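Local coordinates for lysosome-associated membrane glycoprotein 2 (Mus musculus, PDB 5GV3) that helps lysosomes form, supports autophagy, and directly inhibits the proton channel TMEM175 so that the lysosomal lumen can acidify, at residues V68-N73 with I86-N91; I122-S127 with G142-A147. All blocks are in the same frame, centred on the assembly; numbering follows the deposited sequence.

Contact 1: residues V68-N73 with I86-N91; sequences VSWAVN and IVLSYN. With NAG (2-acetamido-2-deoxy-beta-D-glucopyranose), chain N; NAG (2-acetamido-2-deoxy-beta-D-glucopyranose), chain O.
Val68 and Leu88 pack tightly: Val68 CG1 and Leu88 CD1 stand 3.5 Å apart, closer than usual for two methyl groups. The valine methyl is placed there by a first torsion of 174°, which sets CG1 opposite the backbone N. The same leucine methyl reaches the edge of the Trp70 indole near its plane, with CD1 of Leu88 4.1 Å from CD1 of Trp70. Further along, Ile86 CG2 comes obliquely to the pyrrole side of that ring, 3.5 Å from Trp70 NE1, while Ile86 CG1 runs beside Val72 CG2 at 3.8 Å. Thus Trp70 is bordered by two aliphatic side chains of the partner strand.

The backbones fix this register. Ser69 and Ser89 form a hydrogen-bonded antiparallel pair with reciprocal bonds, Ser69 N to Ser89 O and Ser89 N to Ser69 O, both 2.9 Å. Ala71 and Val87 repeat the pattern, although the bond from Ala71 N to Val87 O is bent to 151°. The alternate, non-hydrogen-bonded pairs, Val68 with Tyr90 and Trp70 with Leu88, put their side chains on the opposite face from the serines.

Beyond the pair, that apolar face lies against strands 11-28 and 136-146: Phe22 meets the Trp70 ring, and Tyr140 OH hydrogen-bonds to its NE1, satisfying the indole nitrogen. At the ends, Asn73 and Asn91 each carry an N-linked sugar through ND2; Asp85 accepts a hydrogen bond from Asn73 ND2, and Asn91 OD1 accepts one from Ser93 N. The axes run 169° apart, and strands 68-76 and 81-91 follow each other in the chain, so the pair is a beta hairpin, the two central strands of a four-stranded antiparallel sheet in the first luminal domain of this LAMP-family protein.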
# COMPACT_ATOMS: atom_id res chain seq x y z
N VAL A 68 3.34 12.29 -0.53
CA VAL A 68 3.40 10.86 -0.72
C VAL A 68 2.16 10.27 -1.35
O VAL A 68 1.04 10.55 -0.94
CB VAL A 68 3.64 10.16 0.64
CG1 VAL A 68 3.56 8.66 0.49
CG2 VAL A 68 4.98 10.57 1.22
N SER A 69 2.38 9.45 -2.38
CA SER A 69 1.31 8.69 -2.99
C SER A 69 1.75 7.23 -2.99
O SER A 69 2.94 6.94 -2.91
CB SER A 69 1.02 9.19 -4.41
OG SER A 69 2.14 9.03 -5.24
N TRP A 70 0.79 6.33 -3.05
CA TRP A 70 1.06 4.90 -2.92
C TRP A 70 0.03 4.12 -3.71
O TRP A 70 -1.14 4.50 -3.76
CB TRP A 70 1.06 4.49 -1.44
CG TRP A 70 1.32 3.04 -1.19
CD1 TRP A 70 2.53 2.45 -0.97
CD2 TRP A 70 0.35 1.99 -1.14
NE1 TRP A 70 2.37 1.10 -0.78
CE2 TRP A 70 1.04 0.79 -0.88
CE3 TRP A 70 -1.05 1.94 -1.29
CZ2 TRP A 70 0.39 -0.45 -0.77
CZ3 TRP A 70 -1.69 0.71 -1.17
CH2 TRP A 70 -0.97 -0.46 -0.91
N ALA A 71 0.46 3.04 -4.35
CA ALA A 71 -0.44 2.27 -5.19
C ALA A 71 -0.10 0.78 -5.17
O ALA A 71 1.02 0.40 -4.83
CB ALA A 71 -0.41 2.80 -6.63
N VAL A 72 -1.07 -0.04 -5.55
CA VAL A 72 -0.89 -1.49 -5.61
C VAL A 72 -1.80 -2.09 -6.68
O VAL A 72 -2.89 -1.58 -6.94
CB VAL A 72 -1.15 -2.17 -4.23
CG1 VAL A 72 -2.54 -1.85 -3.70
CG2 VAL A 72 -0.91 -3.68 -4.29
N ASN A 73 -1.33 -3.16 -7.31
CA ASN A 73 -2.11 -3.91 -8.29
C ASN A 73 -2.62 -5.21 -7.79
O ASN A 73 -1.93 -5.93 -7.06
CB ASN A 73 -1.29 -4.25 -9.53
CG ASN A 73 -1.36 -3.22 -10.59
OD1 ASN A 73 -2.25 -2.37 -10.61
ND2 ASN A 73 -0.42 -3.31 -11.52
N ILE A 86 3.59 -2.86 -6.19
CA ILE A 86 3.47 -1.92 -5.10
C ILE A 86 4.46 -0.79 -5.35
O ILE A 86 5.66 -1.03 -5.52
CB ILE A 86 3.74 -2.57 -3.74
CG1 ILE A 86 2.76 -3.72 -3.50
CG2 ILE A 86 3.63 -1.53 -2.63
CD1 ILE A 86 3.05 -4.52 -2.25
N VAL A 87 3.95 0.43 -5.43
CA VAL A 87 4.79 1.58 -5.74
C VAL A 87 4.55 2.73 -4.76
O VAL A 87 3.41 3.09 -4.47
CB VAL A 87 4.52 2.09 -7.17
CG1 VAL A 87 5.26 3.38 -7.42
CG2 VAL A 87 4.92 1.04 -8.19
N LEU A 88 5.64 3.29 -4.27
CA LEU A 88 5.60 4.48 -3.43
C LEU A 88 6.25 5.65 -4.17
O LEU A 88 7.34 5.51 -4.72
CB LEU A 88 6.31 4.24 -2.10
CG LEU A 88 6.40 5.43 -1.15
CD1 LEU A 88 5.06 5.66 -0.49
CD2 LEU A 88 7.48 5.21 -0.10
N SER A 89 5.57 6.78 -4.21
CA SER A 89 6.15 8.00 -4.76
C SER A 89 6.18 9.08 -3.70
O SER A 89 5.18 9.32 -3.02
CB SER A 89 5.38 8.49 -5.99
OG SER A 89 5.34 7.50 -6.99
N TYR A 90 7.34 9.69 -3.51
CA TYR A 90 7.45 10.76 -2.54
C TYR A 90 8.13 11.98 -3.14
O TYR A 90 9.00 11.88 -4.00
CB TYR A 90 8.17 10.29 -1.27
CG TYR A 90 9.58 9.78 -1.44
CD1 TYR A 90 9.82 8.46 -1.79
CD2 TYR A 90 10.67 10.61 -1.20
CE1 TYR A 90 11.11 7.98 -1.91
CE2 TYR A 90 11.97 10.14 -1.33
CZ TYR A 90 12.18 8.83 -1.68
OH TYR A 90 13.47 8.36 -1.81
N ASN A 91 7.67 13.15 -2.69
CA ASN A 91 8.05 14.43 -3.25
C ASN A 91 8.89 15.22 -2.24
O ASN A 91 8.36 15.71 -1.25
CB ASN A 91 6.78 15.18 -3.63
CG ASN A 91 7.04 16.54 -4.23
OD1 ASN A 91 8.15 17.06 -4.21
ND2 ASN A 91 5.98 17.13 -4.78
C1 NAG N . 6.09 18.44 -5.36
C2 NAG N . 5.09 18.71 -6.46
C3 NAG N . 5.32 20.11 -7.01
C4 NAG N . 5.24 21.14 -5.89
C5 NAG N . 6.14 20.76 -4.72
C6 NAG N . 5.88 21.60 -3.49
C7 NAG N . 4.19 16.80 -7.69
C8 NAG N . 4.39 15.86 -8.84
N2 NAG N . 5.14 17.72 -7.52
O3 NAG N . 4.34 20.40 -8.01
O4 NAG N . 5.65 22.41 -6.39
O5 NAG N . 5.93 19.40 -4.32
O6 NAG N . 4.85 21.03 -2.69
O7 NAG N . 3.21 16.72 -6.95
C1 NAG O . -0.28 -2.46 -12.66
C2 NAG O . -0.88 -3.07 -13.93
C3 NAG O . -0.57 -2.17 -15.13
C4 NAG O . -0.97 -0.73 -14.83
C5 NAG O . -0.36 -0.28 -13.50
C6 NAG O . -0.76 1.11 -13.07
C7 NAG O . -0.90 -5.30 -14.99
C8 NAG O . -0.22 -6.63 -15.07
N2 NAG O . -0.36 -4.42 -14.14
O3 NAG O . -1.26 -2.64 -16.28
O4 NAG O . -0.52 0.13 -15.87
O5 NAG O . -0.79 -1.17 -12.47
O6 NAG O . -0.37 1.34 -11.73
O7 NAG O . -1.89 -5.03 -15.67

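Contact 2: residues I122-S127 with G142-A147; sequences IFKCNS and GIHLQA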
# COMPACT_ATOMS: atom_id res chain seq x y z
N ILE A 122 -10.56 -14.21 2.32
CA ILE A 122 -10.02 -12.94 2.77
C ILE A 122 -8.61 -13.19 3.28
O ILE A 122 -8.37 -14.12 4.06
CB ILE A 122 -10.89 -12.27 3.87
CG1 ILE A 122 -10.22 -10.99 4.37
CG2 ILE A 122 -11.17 -13.23 5.02
CD1 ILE A 122 -11.20 -9.95 4.88
N PHE A 123 -7.66 -12.40 2.79
CA PHE A 123 -6.28 -12.56 3.22
C PHE A 123 -6.07 -11.78 4.52
O PHE A 123 -6.40 -10.60 4.61
CB PHE A 123 -5.31 -12.08 2.14
CG PHE A 123 -3.88 -12.16 2.56
CD1 PHE A 123 -3.24 -13.39 2.65
CD2 PHE A 123 -3.17 -11.02 2.88
CE1 PHE A 123 -1.92 -13.47 3.04
CE2 PHE A 123 -1.85 -11.09 3.28
CZ PHE A 123 -1.23 -12.32 3.36
N LYS A 124 -5.51 -12.45 5.52
CA LYS A 124 -5.34 -11.81 6.81
C LYS A 124 -3.90 -11.89 7.27
O LYS A 124 -3.27 -12.95 7.20
CB LYS A 124 -6.26 -12.43 7.87
CG LYS A 124 -6.28 -11.64 9.18
CD LYS A 124 -6.52 -12.50 10.42
CE LYS A 124 -5.26 -13.23 10.84
NZ LYS A 124 -5.29 -13.60 12.28
N CYS A 125 -3.38 -10.76 7.72
CA CYS A 125 -2.05 -10.70 8.30
C CYS A 125 -1.98 -9.45 9.18
O CYS A 125 -1.58 -8.39 8.71
CB CYS A 125 -0.98 -10.66 7.20
SG CYS A 125 0.74 -10.97 7.72
N ASN A 126 -2.37 -9.58 10.45
CA ASN A 126 -2.31 -8.44 11.36
C ASN A 126 -0.79 -8.15 11.66
O ASN A 126 -0.46 -7.05 12.06
CB ASN A 126 -3.24 -8.63 12.63
CG ASN A 126 -4.75 -8.07 12.43
OD1 ASN A 126 -5.07 -7.30 11.52
ND2 ASN A 126 -5.65 -8.45 13.32
N SER A 127 0.10 -9.13 11.44
CA SER A 127 1.58 -8.96 11.63
C SER A 127 2.30 -7.98 10.67
O SER A 127 1.86 -7.74 9.54
CB SER A 127 2.32 -10.30 11.51
OG SER A 127 1.74 -11.30 12.32
N GLY A 142 -1.71 -5.33 10.11
CA GLY A 142 -3.14 -5.25 10.41
C GLY A 142 -3.97 -5.43 9.15
O GLY A 142 -4.99 -4.78 8.97
N ILE A 143 -3.52 -6.34 8.28
CA ILE A 143 -4.08 -6.48 6.94
C ILE A 143 -5.27 -7.42 6.90
O ILE A 143 -5.18 -8.57 7.32
CB ILE A 143 -3.01 -7.01 5.95
CG1 ILE A 143 -1.81 -6.06 5.92
CG2 ILE A 143 -3.61 -7.21 4.56
CD1 ILE A 143 -0.58 -6.66 5.24
N HIS A 144 -6.40 -6.91 6.41
CA HIS A 144 -7.54 -7.74 6.04
C HIS A 144 -7.90 -7.39 4.61
O HIS A 144 -8.39 -6.29 4.35
CB HIS A 144 -8.73 -7.51 6.98
CG HIS A 144 -8.47 -7.95 8.39
ND1 HIS A 144 -7.73 -7.18 9.28
CD2 HIS A 144 -8.77 -9.09 9.04
CE1 HIS A 144 -7.64 -7.82 10.43
NE2 HIS A 144 -8.26 -8.98 10.31
N LEU A 145 -7.68 -8.31 3.68
CA LEU A 145 -7.79 -7.97 2.27
C LEU A 145 -8.56 -8.99 1.44
O LEU A 145 -8.38 -10.19 1.60
CB LEU A 145 -6.40 -7.77 1.68
CG LEU A 145 -6.29 -7.58 0.17
CD1 LEU A 145 -7.01 -6.33 -0.27
CD2 LEU A 145 -4.83 -7.51 -0.23
N GLN A 146 -9.42 -8.49 0.56
CA GLN A 146 -9.98 -9.32 -0.50
C GLN A 146 -10.25 -8.50 -1.76
O GLN A 146 -11.06 -7.58 -1.76
CB GLN A 146 -11.27 -10.03 -0.07
CG GLN A 146 -11.76 -11.00 -1.15
CD GLN A 146 -13.04 -11.74 -0.79
OE1 GLN A 146 -13.72 -11.40 0.18
NE2 GLN A 146 -13.36 -12.77 -1.57
N ALA A 147 -9.51 -8.82 -2.81
CA ALA A 147 -9.79 -8.28 -4.13
C ALA A 147 -10.74 -9.22 -4.85
O ALA A 147 -10.84 -10.40 -4.49
CB ALA A 147 -8.51 -8.09 -4.91
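Lys124 and His144 are brought together by different first torsions: CG of the lysine lies opposite its backbone N (-171°), whereas a chi1 of -66° sets CG of the histidine beside its backbone N and opposite the carbonyl carbon. Their side chains therefore run alongside each other in the same direction, with Lys124 CG 3.5 Å from His144 NE2, an oblique approach by an aliphatic carbon. On the other face, Ile143 CG2 comes obliquely to Phe123 CD2 at 4.2 Å, and Phe115 meets the phenyl ring from outside the pair.

Phe123 and Leu145 exchange two backbone hydrogen bonds. Next come Cys125 and Ile143, also bonded both ways. Gly142 joins Ile143 in facing Cys125, a G1 beta bulge in which the glycine has a phi of 59°; its N bonds to Asn126 O at 2.9 Å from above the carbonyl plane.

Cys125 is anchored by its disulfide to Cys161. The amine of Lys124 bends away, NZ lying 5.8 Å from His144 NE2, toward a long, weak ion pair with Asp164. The lysine thus meets the imidazole through its methylenes, and any repulsion from a protonated histidine would probably be modest.

Both segments of contact 1 precede those of contact 2 in the chain, and the contact centres lie about 19 Å apart. Their nearest atoms are about 7 Å apart, so they do not touch directly. Strand 136-146 links them: its earlier part covers Leu88 and Tyr90 of contact 1, then the chain turns a corner at Gly142 and pairs with 122-127. Leu145 of contact 2 also touches Phe74, on the same strand as 68-73, giving a second route between the sheets. A bound zinc ion sits about 5 Å from the His144 side chain, whereas the Trp70 side chain is about 14 Å from a zinc ion. Sugars are attached covalently within contact 1, while the Ile122 side chain comes within about 7 Å of one.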